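Local coordinates for protein putative glucosidase lplD, ALPHA-GALACTURONIDASE (Bacillus subtilis, PDB 3FEF) that hydrolyses alpha-1,4-linked galacturonides such as di-galacturonate to release alpha-D-galacturonate, using NAD(+) and manganese as cofactors, at residues Cys152-Tyr157 / Asn395-Ala400; Ser21-Leu26 / Trp61-Val66; Ser246-Ala251 / Ile295-Gln300; His170-Thr175 / Val342-Met347; Glu181-Thr184 / Gly188-Val191. All coordinates share one frame; numbering follows the deposited sequence.

Contact 1: Cys152-Tyr157 / Asn395-Ala400; sequences CTRVLY and NQEAVA
R154 and E397 join in a salt bridge between two packed helices, 149-159 from the Rossmann-type NAD domain and 383-405 from the C-terminal domain of this family 4 glycosidase. The short segments cross at -53° with their axes 9.7 Å apart, a spacing that lets a long basic side chain reach across between the helices. R154 first sends CG away from its backbone N, toward the facing helix; the bend at chi2 (72°) then turns the guanidinium side-on, offering NE and one NH. E397 folds its own chain at chi2 (-62°), and this bend carries a carboxylate whose CB does not itself aim at the other helix up to the arginine. The two side chains cross at about a right angle, yet their flat ends are nearly coplanar. R154 NE donates to E397 OE2 at 3.0 Å, and R154 NH2 donates to E397 OE1 at 2.9 Å; both oxygens use their syn lone pairs. A weaker, more bent bond from NE to OE1 adds to the grip. Two bonds, one to each oxygen, fix the rotation of both groups, and the pairing of opposite charges suits a place only partly buried. Q359 lies against the arginine and A360 against the glutamate. Next to the polar pair the helices approach through A400 and V155; the small A400 leaves room for R154 CG and V155 CG2 beside it, and V155 CG2 rests 4.2 Å from A400 CB.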
# COMPACT_ATOMS: atom_id res chain seq x y z
N CYS A 152 19.28 15.66 3.02
CA CYS A 152 19.45 16.16 4.38
C CYS A 152 18.19 15.96 5.17
O CYS A 152 18.20 15.44 6.29
CB CYS A 152 19.77 17.66 4.38
SG CYS A 152 21.33 18.04 3.61
N THR A 153 17.08 16.38 4.61
CA THR A 153 15.84 16.25 5.33
C THR A 153 15.55 14.78 5.60
O THR A 153 15.04 14.42 6.65
CB THR A 153 14.70 16.93 4.56
OG1 THR A 153 15.12 18.27 4.23
CG2 THR A 153 13.46 17.00 5.41
N ARG A 154 15.86 13.91 4.63
CA ARG A 154 15.55 12.51 4.80
C ARG A 154 16.38 11.89 5.90
O ARG A 154 15.91 10.99 6.59
CB ARG A 154 15.79 11.74 3.50
CG ARG A 154 15.47 10.28 3.64
CD ARG A 154 13.95 9.99 3.72
NE ARG A 154 13.78 8.57 3.44
CZ ARG A 154 13.44 7.66 4.34
NH1 ARG A 154 13.15 8.00 5.58
NH2 ARG A 154 13.37 6.39 3.98
N VAL A 155 17.60 12.38 6.07
CA VAL A 155 18.52 11.86 7.09
C VAL A 155 17.98 12.21 8.45
O VAL A 155 18.02 11.39 9.36
CB VAL A 155 19.97 12.40 6.89
CG1 VAL A 155 20.86 12.10 8.13
CG2 VAL A 155 20.59 11.83 5.61
N LEU A 156 17.45 13.43 8.60
CA LEU A 156 16.81 13.79 9.86
C LEU A 156 15.80 12.71 10.31
O LEU A 156 15.82 12.25 11.46
CB LEU A 156 16.15 15.17 9.76
CG LEU A 156 17.11 16.34 9.57
CD1 LEU A 156 16.41 17.71 9.51
CD2 LEU A 156 18.18 16.31 10.69
N TYR A 157 14.90 12.31 9.41
CA TYR A 157 13.86 11.36 9.77
C TYR A 157 14.40 9.95 9.99
O TYR A 157 13.87 9.20 10.81
CB TYR A 157 12.72 11.33 8.73
CG TYR A 157 11.75 12.48 8.89
CD1 TYR A 157 11.95 13.68 8.24
CD2 TYR A 157 10.65 12.36 9.73
CE1 TYR A 157 11.08 14.75 8.39
CE2 TYR A 157 9.76 13.44 9.90
CZ TYR A 157 9.99 14.62 9.22
OH TYR A 157 9.14 15.69 9.37
N ASN A 395 17.97 7.47 -6.22
CA ASN A 395 19.31 7.97 -5.95
C ASN A 395 19.47 8.66 -4.61
O ASN A 395 20.45 8.43 -3.87
CB ASN A 395 19.75 8.88 -7.10
CG ASN A 395 19.83 8.12 -8.40
OD1 ASN A 395 19.78 6.88 -8.40
ND2 ASN A 395 19.92 8.85 -9.51
N GLN A 396 18.51 9.52 -4.30
CA GLN A 396 18.48 10.19 -3.00
C GLN A 396 18.36 9.22 -1.81
O GLN A 396 19.08 9.35 -0.83
CB GLN A 396 17.37 11.26 -2.99
CG GLN A 396 17.69 12.41 -3.98
CD GLN A 396 16.49 13.33 -4.27
OE1 GLN A 396 15.38 13.08 -3.82
NE2 GLN A 396 16.72 14.39 -5.05
N GLU A 397 17.47 8.23 -1.91
CA GLU A 397 17.36 7.19 -0.87
C GLU A 397 18.68 6.42 -0.70
O GLU A 397 19.10 6.14 0.40
CB GLU A 397 16.22 6.18 -1.18
CG GLU A 397 14.79 6.72 -1.08
CD GLU A 397 14.43 7.20 0.33
OE1 GLU A 397 14.41 6.37 1.27
OE2 GLU A 397 14.15 8.43 0.50
N ALA A 398 19.30 6.04 -1.81
CA ALA A 398 20.56 5.29 -1.76
C ALA A 398 21.67 6.12 -1.13
O ALA A 398 22.48 5.61 -0.34
CB ALA A 398 20.96 4.85 -3.15
N VAL A 399 21.71 7.41 -1.47
CA VAL A 399 22.71 8.30 -0.89
C VAL A 399 22.56 8.39 0.63
O VAL A 399 23.54 8.29 1.36
CB VAL A 399 22.71 9.71 -1.54
CG1 VAL A 399 23.60 10.68 -0.75
CG2 VAL A 399 23.20 9.64 -3.01
N ALA A 400 21.32 8.53 1.09
CA ALA A 400 21.07 8.63 2.52
C ALA A 400 21.51 7.35 3.21
O ALA A 400 22.20 7.40 4.23
CB ALA A 400 19.60 8.92 2.80

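Contact 2: Ser21-Leu26 / Trp61-Val66; sequences SLMSDL and WRYEAV
M23 and L26, one helical turn apart, meet Y63 and W61 and pack helix 18-28 against strand 61-66, the outermost strand within this chain of the parallel Rossmann sheet. The helix runs roughly antiparallel to the strand, at 154°, as expected for a helix that links parallel strands. In sequence order the first residue to touch is M23, modelled as selenomethionine. Its chain is extended beyond CG, with CG 3.8 Å from Y63 CZ. The selenium lies 5.0 Å from the Y63 ring centroid, a Met-aromatic contact in which a flexible, polarisable side chain passes the flat ring obliquely, 31° off its normal. The backbone O of M23 also receives a proton from a water at 3.0 Å; the same water sits in the plane of the Y63 ring at its edge, 2.6 Å from Y63 OH. It satisfies the hydroxyl in a largely apolar layer, consistent with a tyrosine here. One turn later L26, with CG anti to the carbonyl carbon (chi1 -73°), sets its fork against both aromatic residues: CD1 reaches the tyrosine hydroxyl, and CD2 lies over one face of the W61 indole, toward its rim. V36 of the neighbouring strand lines the same layer, touching L26, W61 and Y63. The CH-pi contact places L26 CD2 4.2 Å from the centroid of the W61 five-membered ring.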
# COMPACT_ATOMS: atom_id res chain seq x y z
N SER A 21 18.16 37.06 6.22
CA SER A 21 16.77 37.09 5.80
C SER A 21 15.83 36.79 6.98
O SER A 21 14.83 37.48 7.19
CB SER A 21 16.55 36.11 4.66
OG SER A 21 15.43 35.28 4.94
N LEU A 22 16.17 35.79 7.78
CA LEU A 22 15.42 35.53 8.99
C LEU A 22 15.40 36.77 9.91
O LEU A 22 14.37 37.14 10.47
CB LEU A 22 16.00 34.33 9.73
CG LEU A 22 15.57 34.18 11.19
CD1 LEU A 22 14.14 33.66 11.28
CD2 LEU A 22 16.55 33.30 11.98
N MSE A 23 16.55 37.41 10.08
CA MSE A 23 16.64 38.57 10.96
C MSE A 23 15.73 39.72 10.51
O MSE A 23 14.98 40.29 11.30
CB MSE A 23 18.08 39.06 11.08
CG MSE A 23 18.96 38.09 11.83
SE MSE A 23 20.84 38.62 11.83
CE MSE A 23 21.57 36.84 12.12
N SER A 24 15.81 40.05 9.22
CA SER A 24 14.93 41.06 8.65
C SER A 24 13.47 40.75 8.94
O SER A 24 12.73 41.62 9.38
CB SER A 24 15.16 41.20 7.15
OG SER A 24 16.46 41.71 6.93
N ASP A 25 13.07 39.50 8.72
CA ASP A 25 11.67 39.15 8.91
C ASP A 25 11.29 39.20 10.38
O ASP A 25 10.21 39.67 10.74
CB ASP A 25 11.34 37.80 8.25
CG ASP A 25 11.26 37.92 6.75
OD1 ASP A 25 10.99 39.04 6.28
OD2 ASP A 25 11.50 36.93 6.03
N LEU A 26 12.19 38.75 11.24
CA LEU A 26 11.92 38.82 12.67
C LEU A 26 11.79 40.25 13.13
O LEU A 26 10.97 40.57 14.00
CB LEU A 26 13.02 38.12 13.48
CG LEU A 26 13.04 36.60 13.41
CD1 LEU A 26 14.24 36.08 14.21
CD2 LEU A 26 11.74 36.04 13.96
N TRP A 61 13.94 40.88 19.43
CA TRP A 61 14.69 39.64 19.55
C TRP A 61 16.12 39.84 20.06
O TRP A 61 16.86 40.65 19.55
CB TRP A 61 14.67 38.88 18.22
CG TRP A 61 13.28 38.39 17.88
CD1 TRP A 61 12.29 39.09 17.26
CD2 TRP A 61 12.75 37.09 18.15
NE1 TRP A 61 11.17 38.30 17.13
CE2 TRP A 61 11.43 37.07 17.66
CE3 TRP A 61 13.27 35.93 18.75
CZ2 TRP A 61 10.62 35.94 17.76
CZ3 TRP A 61 12.48 34.82 18.84
CH2 TRP A 61 11.16 34.83 18.35
N ARG A 62 16.49 39.06 21.07
CA ARG A 62 17.85 39.09 21.58
C ARG A 62 18.66 37.94 20.98
O ARG A 62 18.26 36.77 21.06
CB ARG A 62 17.85 39.02 23.11
CG ARG A 62 19.21 38.65 23.74
CD ARG A 62 19.49 39.53 24.95
NE ARG A 62 19.70 38.78 26.19
CZ ARG A 62 19.93 39.35 27.38
NH1 ARG A 62 19.98 40.68 27.48
NH2 ARG A 62 20.11 38.60 28.47
N TYR A 63 19.78 38.28 20.37
CA TYR A 63 20.64 37.30 19.74
C TYR A 63 21.82 37.00 20.63
O TYR A 63 22.35 37.88 21.28
CB TYR A 63 21.13 37.85 18.41
CG TYR A 63 20.04 37.97 17.39
CD1 TYR A 63 19.18 39.07 17.38
CD2 TYR A 63 19.83 36.97 16.44
CE1 TYR A 63 18.18 39.18 16.44
CE2 TYR A 63 18.82 37.07 15.50
CZ TYR A 63 18.00 38.17 15.51
OH TYR A 63 17.01 38.27 14.57
N GLU A 64 22.23 35.73 20.66
CA GLU A 64 23.41 35.31 21.39
C GLU A 64 24.18 34.23 20.59
O GLU A 64 23.64 33.15 20.32
CB GLU A 64 23.01 34.77 22.77
CG GLU A 64 24.17 34.62 23.75
CD GLU A 64 23.94 33.55 24.83
OE1 GLU A 64 22.78 33.09 25.02
OE2 GLU A 64 24.93 33.16 25.50
N ALA A 65 25.43 34.52 20.22
CA ALA A 65 26.32 33.47 19.68
C ALA A 65 26.72 32.48 20.77
O ALA A 65 27.24 32.87 21.80
CB ALA A 65 27.55 34.09 19.07
N VAL A 66 26.48 31.19 20.54
CA VAL A 66 26.80 30.16 21.53
C VAL A 66 27.78 29.15 20.93
O VAL A 66 27.88 29.00 19.71
CB VAL A 66 25.54 29.41 22.03
CG1 VAL A 66 24.58 30.37 22.72
CG2 VAL A 66 24.86 28.69 20.87
O HOH W 1 15.49 40.38 14.27

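Contact 3: Ser246-Ala251 / Ile295-Gln300; sequences SVFCSA and ISFRKQ. With SO4 (sulfate ion), chain E.
V247 and F297 meet because their first torsions aim them at each other: the valine, at chi1 -48°, puts CG2 between its backbone N and carbonyl carbon, and the phenylalanine, at chi1 172°, swings its ring away from the backbone N toward the facing loop. V247 CG2 stands over the centre of the F297 ring, 4.0 Å from its centroid, in a CH-pi contact. The same methyl also lies over the face of the F248 ring, so it fills the corner between two phenylalanines whose planes are steeply inclined. Their closest atoms are F248 CE2 and F297 CZ, at 3.8 Å. A type I turn from S246 to C249 brings V247 and F248 to this side, and S246 OG fixes it by accepting from F248 N at 3.0 Å, an ST turn. From the helix R298 stretches to a sulfate ion, probably from the crystallisation liquor. R298 NH1 donates to sulfate O2 at 2.8 Å and R298 NH2 to sulfate O4 at 2.9 Å. With a leucine at R298, both oxygens would lose these N-H donors and the anion would probably depend more on R271. F248 CE1 lies 3.3 Å from sulfate O1, and the F248 side chain is about 7 Å from that of H170, the probable proton donor. Two arginines beside an aromatic edge suit an anion near the active site, and might at most receive a substrate carboxylate.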
# COMPACT_ATOMS: atom_id res chain seq x y z
N SER A 246 22.60 38.57 -13.80
CA SER A 246 23.37 37.75 -12.87
C SER A 246 23.24 36.27 -13.19
O SER A 246 22.40 35.87 -14.00
CB SER A 246 22.91 37.99 -11.45
OG SER A 246 21.73 37.24 -11.20
N VAL A 247 24.06 35.45 -12.54
CA VAL A 247 23.99 34.01 -12.71
C VAL A 247 22.64 33.44 -12.25
O VAL A 247 22.30 32.30 -12.56
CB VAL A 247 25.15 33.29 -11.97
CG1 VAL A 247 26.46 33.96 -12.29
CG2 VAL A 247 24.91 33.27 -10.48
N PHE A 248 21.86 34.25 -11.54
CA PHE A 248 20.59 33.77 -11.01
C PHE A 248 19.41 33.97 -11.96
O PHE A 248 18.33 33.41 -11.74
CB PHE A 248 20.30 34.42 -9.67
CG PHE A 248 21.29 34.06 -8.62
CD1 PHE A 248 21.35 32.77 -8.12
CD2 PHE A 248 22.18 35.01 -8.13
CE1 PHE A 248 22.26 32.43 -7.15
CE2 PHE A 248 23.11 34.67 -7.15
CZ PHE A 248 23.16 33.38 -6.67
N CYS A 249 19.62 34.74 -13.02
CA CYS A 249 18.53 35.17 -13.89
C CYS A 249 18.36 34.32 -15.13
O CYS A 249 19.24 33.58 -15.52
CB CYS A 249 18.77 36.61 -14.33
SG CYS A 249 18.72 37.79 -12.99
N SER A 250 17.21 34.46 -15.79
CA SER A 250 16.98 33.68 -16.99
C SER A 250 15.85 34.31 -17.78
O SER A 250 15.25 35.27 -17.34
CB SER A 250 16.61 32.24 -16.63
OG SER A 250 15.20 32.04 -16.68
N ALA A 251 15.58 33.76 -18.95
CA ALA A 251 14.39 34.15 -19.69
C ALA A 251 13.39 32.98 -19.77
O ALA A 251 12.55 32.95 -20.66
CB ALA A 251 14.78 34.63 -21.10
N ILE A 295 32.26 28.04 -9.16
CA ILE A 295 32.58 28.18 -7.74
C ILE A 295 33.27 29.50 -7.41
O ILE A 295 33.23 29.95 -6.27
CB ILE A 295 33.42 27.02 -7.21
CG1 ILE A 295 32.62 25.72 -7.34
CG2 ILE A 295 33.80 27.27 -5.75
CD1 ILE A 295 31.17 25.84 -6.86
N SER A 296 33.90 30.11 -8.40
CA SER A 296 34.56 31.39 -8.21
C SER A 296 33.53 32.47 -7.88
O SER A 296 33.78 33.36 -7.07
CB SER A 296 35.33 31.78 -9.47
OG SER A 296 34.42 31.88 -10.55
N PHE A 297 32.36 32.38 -8.50
CA PHE A 297 31.31 33.32 -8.19
C PHE A 297 30.99 33.24 -6.71
O PHE A 297 30.78 34.27 -6.05
CB PHE A 297 30.04 33.07 -9.01
CG PHE A 297 28.89 33.92 -8.58
CD1 PHE A 297 28.68 35.17 -9.14
CD2 PHE A 297 28.04 33.50 -7.57
CE1 PHE A 297 27.63 35.97 -8.72
CE2 PHE A 297 26.99 34.30 -7.15
CZ PHE A 297 26.79 35.54 -7.73
N ARG A 298 30.96 32.03 -6.17
CA ARG A 298 30.57 31.85 -4.77
C ARG A 298 31.65 32.34 -3.83
O ARG A 298 31.34 32.79 -2.73
CB ARG A 298 30.22 30.38 -4.46
CG ARG A 298 29.01 29.87 -5.24
CD ARG A 298 28.60 28.45 -4.87
NE ARG A 298 27.56 27.97 -5.78
CZ ARG A 298 26.26 28.14 -5.56
NH1 ARG A 298 25.37 27.70 -6.45
NH2 ARG A 298 25.84 28.74 -4.47
N LYS A 299 32.91 32.21 -4.23
CA LYS A 299 33.99 32.71 -3.39
C LYS A 299 33.96 34.23 -3.39
O LYS A 299 34.02 34.86 -2.33
CB LYS A 299 35.34 32.16 -3.84
CG LYS A 299 35.50 30.69 -3.48
CD LYS A 299 36.87 30.14 -3.84
CE LYS A 299 37.05 28.78 -3.19
NZ LYS A 299 38.03 27.93 -3.94
N GLN A 300 33.78 34.80 -4.57
CA GLN A 300 33.63 36.24 -4.71
C GLN A 300 32.43 36.75 -3.90
O GLN A 300 32.56 37.66 -3.09
CB GLN A 300 33.46 36.62 -6.19
CG GLN A 300 33.23 38.10 -6.40
CD GLN A 300 33.20 38.48 -7.88
OE1 GLN A 300 32.89 39.63 -8.23
NE2 GLN A 300 33.52 37.52 -8.75
S SO4 E . 22.36 29.28 -4.76
O1 SO4 E . 22.39 30.70 -4.40
O2 SO4 E . 22.96 29.06 -6.06
O3 SO4 E . 20.96 28.85 -4.78
O4 SO4 E . 23.07 28.51 -3.75

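Contact 4: His170-Thr175 / Val342-Met347; sequences HEVFGT and VTNVNM
N344 ND2 has two polar partners: it donates to E363 OE2 on the neighbouring strand and, weakly, to a water at 3.4 Å, while V172 CG2 lies against it at the same separation. The contact lays the first turn of helix 171-187, in the Rossmann-type domain, over strand 341-348, an outer strand within this chain of the three-stranded antiparallel sheet in the C-terminal domain. The helix and strand segments run at 137° to each other. Through the water the two meet indirectly as well: F173 N, which has only a weak bond to H170 O within the segment, also donates to it at 3.1 Å. The water also sits 3.0 Å above the centre of the F173 ring. Asparagine suits this buried position because its amide donates to both glutamate and water, and E363 grips N346 ND2 too with its other oxygen. At chi1 54° the N344 side chain comes from the strand straight toward the valine, its amide turned almost square to the F173 ring. Valine gives a compact, beta-branched surface for ND2 to lie on. H170, immediately before the helix, is the probable proton donor, which probably puts the contact beside the catalytic centre. F173 completes the contact with CE1 3.5 Å from N344 OD1 and, at the ring edge, 4.2 Å from T343 OG1.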
# COMPACT_ATOMS: atom_id res chain seq x y z
N HIS A 170 12.69 28.51 -1.78
CA HIS A 170 11.98 29.66 -2.31
C HIS A 170 11.81 29.59 -3.83
O HIS A 170 11.31 30.52 -4.43
CB HIS A 170 12.69 30.97 -1.94
CG HIS A 170 14.07 31.08 -2.49
ND1 HIS A 170 15.17 31.41 -1.72
CD2 HIS A 170 14.55 30.86 -3.74
CE1 HIS A 170 16.25 31.41 -2.47
NE2 HIS A 170 15.91 31.09 -3.71
N GLU A 171 12.19 28.48 -4.46
CA GLU A 171 12.10 28.39 -5.91
C GLU A 171 10.66 28.58 -6.41
O GLU A 171 10.43 29.27 -7.40
CB GLU A 171 12.68 27.08 -6.42
CG GLU A 171 14.20 27.10 -6.51
CD GLU A 171 14.73 28.36 -7.18
OE1 GLU A 171 14.56 28.52 -8.41
OE2 GLU A 171 15.30 29.21 -6.47
N VAL A 172 9.70 27.96 -5.74
CA VAL A 172 8.33 28.05 -6.20
C VAL A 172 7.85 29.52 -6.19
O VAL A 172 7.04 29.91 -7.02
CB VAL A 172 7.39 27.15 -5.40
CG1 VAL A 172 5.96 27.33 -5.86
CG2 VAL A 172 7.82 25.67 -5.51
N PHE A 173 8.37 30.33 -5.28
CA PHE A 173 7.94 31.73 -5.24
C PHE A 173 8.26 32.44 -6.54
O PHE A 173 7.47 33.28 -7.01
CB PHE A 173 8.55 32.48 -4.04
CG PHE A 173 8.28 31.82 -2.72
CD1 PHE A 173 7.14 31.04 -2.54
CD2 PHE A 173 9.17 31.97 -1.66
CE1 PHE A 173 6.90 30.40 -1.33
CE2 PHE A 173 8.94 31.35 -0.44
CZ PHE A 173 7.80 30.55 -0.28
N GLY A 174 9.40 32.10 -7.14
CA GLY A 174 9.83 32.73 -8.39
C GLY A 174 8.92 32.38 -9.56
O GLY A 174 8.76 33.17 -10.49
N THR A 175 8.33 31.20 -9.53
CA THR A 175 7.40 30.83 -10.57
C THR A 175 6.05 31.49 -10.37
O THR A 175 5.39 31.88 -11.33
CB THR A 175 7.24 29.30 -10.69
OG1 THR A 175 8.54 28.74 -10.95
CG2 THR A 175 6.33 28.97 -11.86
N VAL A 342 -1.12 28.09 4.36
CA VAL A 342 -0.92 27.04 3.37
C VAL A 342 0.25 27.47 2.49
O VAL A 342 0.18 28.49 1.83
CB VAL A 342 -2.19 26.79 2.50
CG1 VAL A 342 -1.88 25.92 1.30
CG2 VAL A 342 -3.29 26.12 3.35
N THR A 343 1.36 26.72 2.54
CA THR A 343 2.54 27.06 1.73
C THR A 343 3.29 25.77 1.37
O THR A 343 2.97 24.70 1.89
CB THR A 343 3.47 28.11 2.42
OG1 THR A 343 4.45 28.59 1.50
CG2 THR A 343 4.16 27.52 3.62
N ASN A 344 4.24 25.84 0.45
CA ASN A 344 4.86 24.61 -0.04
C ASN A 344 6.05 24.27 0.84
O ASN A 344 6.84 25.15 1.20
CB ASN A 344 5.32 24.73 -1.50
CG ASN A 344 6.22 25.93 -1.73
OD1 ASN A 344 5.80 27.08 -1.58
ND2 ASN A 344 7.47 25.66 -2.11
N VAL A 345 6.17 22.98 1.18
CA VAL A 345 7.26 22.52 2.00
C VAL A 345 7.69 21.10 1.64
O VAL A 345 6.97 20.36 0.97
CB VAL A 345 6.88 22.52 3.49
CG1 VAL A 345 6.36 23.89 3.93
CG2 VAL A 345 5.84 21.47 3.76
N ASN A 346 8.86 20.73 2.14
CA ASN A 346 9.40 19.41 1.94
C ASN A 346 9.17 18.54 3.17
O ASN A 346 9.55 18.91 4.27
CB ASN A 346 10.89 19.53 1.60
CG ASN A 346 11.13 20.02 0.19
OD1 ASN A 346 11.45 19.23 -0.69
ND2 ASN A 346 10.94 21.33 -0.04
N MSE A 347 8.57 17.38 2.96
CA MSE A 347 8.26 16.44 4.02
C MSE A 347 8.17 15.02 3.50
O MSE A 347 7.93 14.80 2.32
CB MSE A 347 6.89 16.78 4.59
CG MSE A 347 6.92 18.00 5.46
SE MSE A 347 5.23 18.13 6.35
CE MSE A 347 5.82 17.20 7.98
O HOH W 2 9.08 28.60 -2.76

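Contact 5: Glu181-Thr184 / Gly188-Val191; sequences EMVT and GIEV
G188 N donates to T184 O at 2.7 Å, the shortest polar bond here, and closes the last turn of helix 171-187; the donor stands above the plane of that carbonyl, and a weaker bond at 3.4 Å also runs from G188 N to V183 O. The chain leaves the helix at G188 with a positive phi of 82°, where a side chain would press on the carbonyl oxygen of the residue before, so a residue without one fits. The exit turns the chain back along the helix flank. T184 there places OG1 3.1 Å from I189 O, a possible hydrogen bond left unsettled because A180 O, in a weak bond, is also within reach of that proton. Its backbone adds a CA-H...O contact, T184 CA to I189 O at 3.2 Å. Farther out, a water accepts from V191 N at 2.9 Å and has weak bonds to T184 OG1 and E190 OE1, tying helix and loop. Beside these polar atoms lies an apolar strip. V183, at chi1 170°, turns CG1 away from its backbone N so that this methyl meets I189 CG1 and, at 3.7 Å, V191 CG2. Branched valine and isoleucine pack between helix and loop; Y215 touches I189 and V191, and L220 touches V183. Replacing T184 by a valine would remove the hydroxyl, and the water is likely to be less firmly placed while I189 O loses a possible donor. Polar atoms on one side and methyls packed beside them thus hold the returning chain to the helix end.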
# COMPACT_ATOMS: atom_id res chain seq x y z
N GLU A 181 3.15 38.12 -13.28
CA GLU A 181 3.48 39.05 -14.36
C GLU A 181 2.84 38.66 -15.69
O GLU A 181 2.49 39.54 -16.50
CB GLU A 181 4.99 39.22 -14.49
CG GLU A 181 5.60 39.90 -13.26
CD GLU A 181 7.03 40.33 -13.45
OE1 GLU A 181 7.51 40.33 -14.60
OE2 GLU A 181 7.68 40.65 -12.43
N MSE A 182 2.65 37.36 -15.90
CA MSE A 182 1.99 36.87 -17.10
C MSE A 182 0.53 37.30 -17.11
O MSE A 182 0.00 37.69 -18.14
CB MSE A 182 2.13 35.35 -17.20
CG MSE A 182 1.13 34.69 -18.12
SE MSE A 182 1.03 32.73 -17.81
CE MSE A 182 -0.17 32.77 -16.25
N VAL A 183 -0.12 37.19 -15.96
CA VAL A 183 -1.49 37.67 -15.77
C VAL A 183 -1.64 39.15 -16.17
O VAL A 183 -2.55 39.51 -16.91
CB VAL A 183 -1.93 37.52 -14.31
CG1 VAL A 183 -3.25 38.25 -14.06
CG2 VAL A 183 -2.02 36.02 -13.91
N THR A 184 -0.74 39.99 -15.67
CA THR A 184 -0.72 41.38 -16.05
C THR A 184 -0.47 41.56 -17.55
O THR A 184 -1.20 42.28 -18.23
CB THR A 184 0.37 42.15 -15.31
OG1 THR A 184 0.15 42.03 -13.90
CG2 THR A 184 0.35 43.62 -15.70
N GLY A 188 -3.87 42.19 -18.63
CA GLY A 188 -3.90 43.62 -18.34
C GLY A 188 -4.29 43.97 -16.92
O GLY A 188 -4.35 45.14 -16.56
N ILE A 189 -4.54 42.96 -16.09
CA ILE A 189 -4.93 43.24 -14.70
C ILE A 189 -3.81 43.03 -13.68
O ILE A 189 -2.96 42.15 -13.84
CB ILE A 189 -6.17 42.45 -14.29
CG1 ILE A 189 -5.85 40.96 -14.13
CG2 ILE A 189 -7.28 42.65 -15.31
CD1 ILE A 189 -7.09 40.09 -14.04
N GLU A 190 -3.81 43.86 -12.65
CA GLU A 190 -2.83 43.77 -11.57
C GLU A 190 -2.99 42.51 -10.74
O GLU A 190 -4.08 41.97 -10.60
CB GLU A 190 -2.97 44.97 -10.64
CG GLU A 190 -2.75 46.28 -11.35
CD GLU A 190 -1.35 46.40 -11.88
OE1 GLU A 190 -0.41 46.45 -11.06
OE2 GLU A 190 -1.19 46.43 -13.11
N VAL A 191 -1.89 42.03 -10.18
CA VAL A 191 -1.95 41.01 -9.14
C VAL A 191 -1.20 41.63 -7.99
O VAL A 191 -0.05 42.00 -8.15
CB VAL A 191 -1.27 39.71 -9.57
CG1 VAL A 191 -1.13 38.78 -8.37
CG2 VAL A 191 -2.08 39.03 -10.66
O HOH W 3 0.57 43.37 -10.80

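Followed from the N terminus, contact 2 closes first, a short loop within the Rossmann-type domain that ends before contact 1 opens at 152-157. Contact 1 spans the longest stretch, to 395-400, and joins that domain to the C-terminal one. Inside it lies contact 4, from 170-175 to 342-347, again between the two domains. Contact 4 in turn encloses contact 5, a local return at the end of the helix both share, 171-187, and later contact 3, which joins two parts of the C-terminal domain. These last two follow in series; no loops cross. Contacts 1 and 4 touch, Y157 OH lying 3.9 Å from M347 CE.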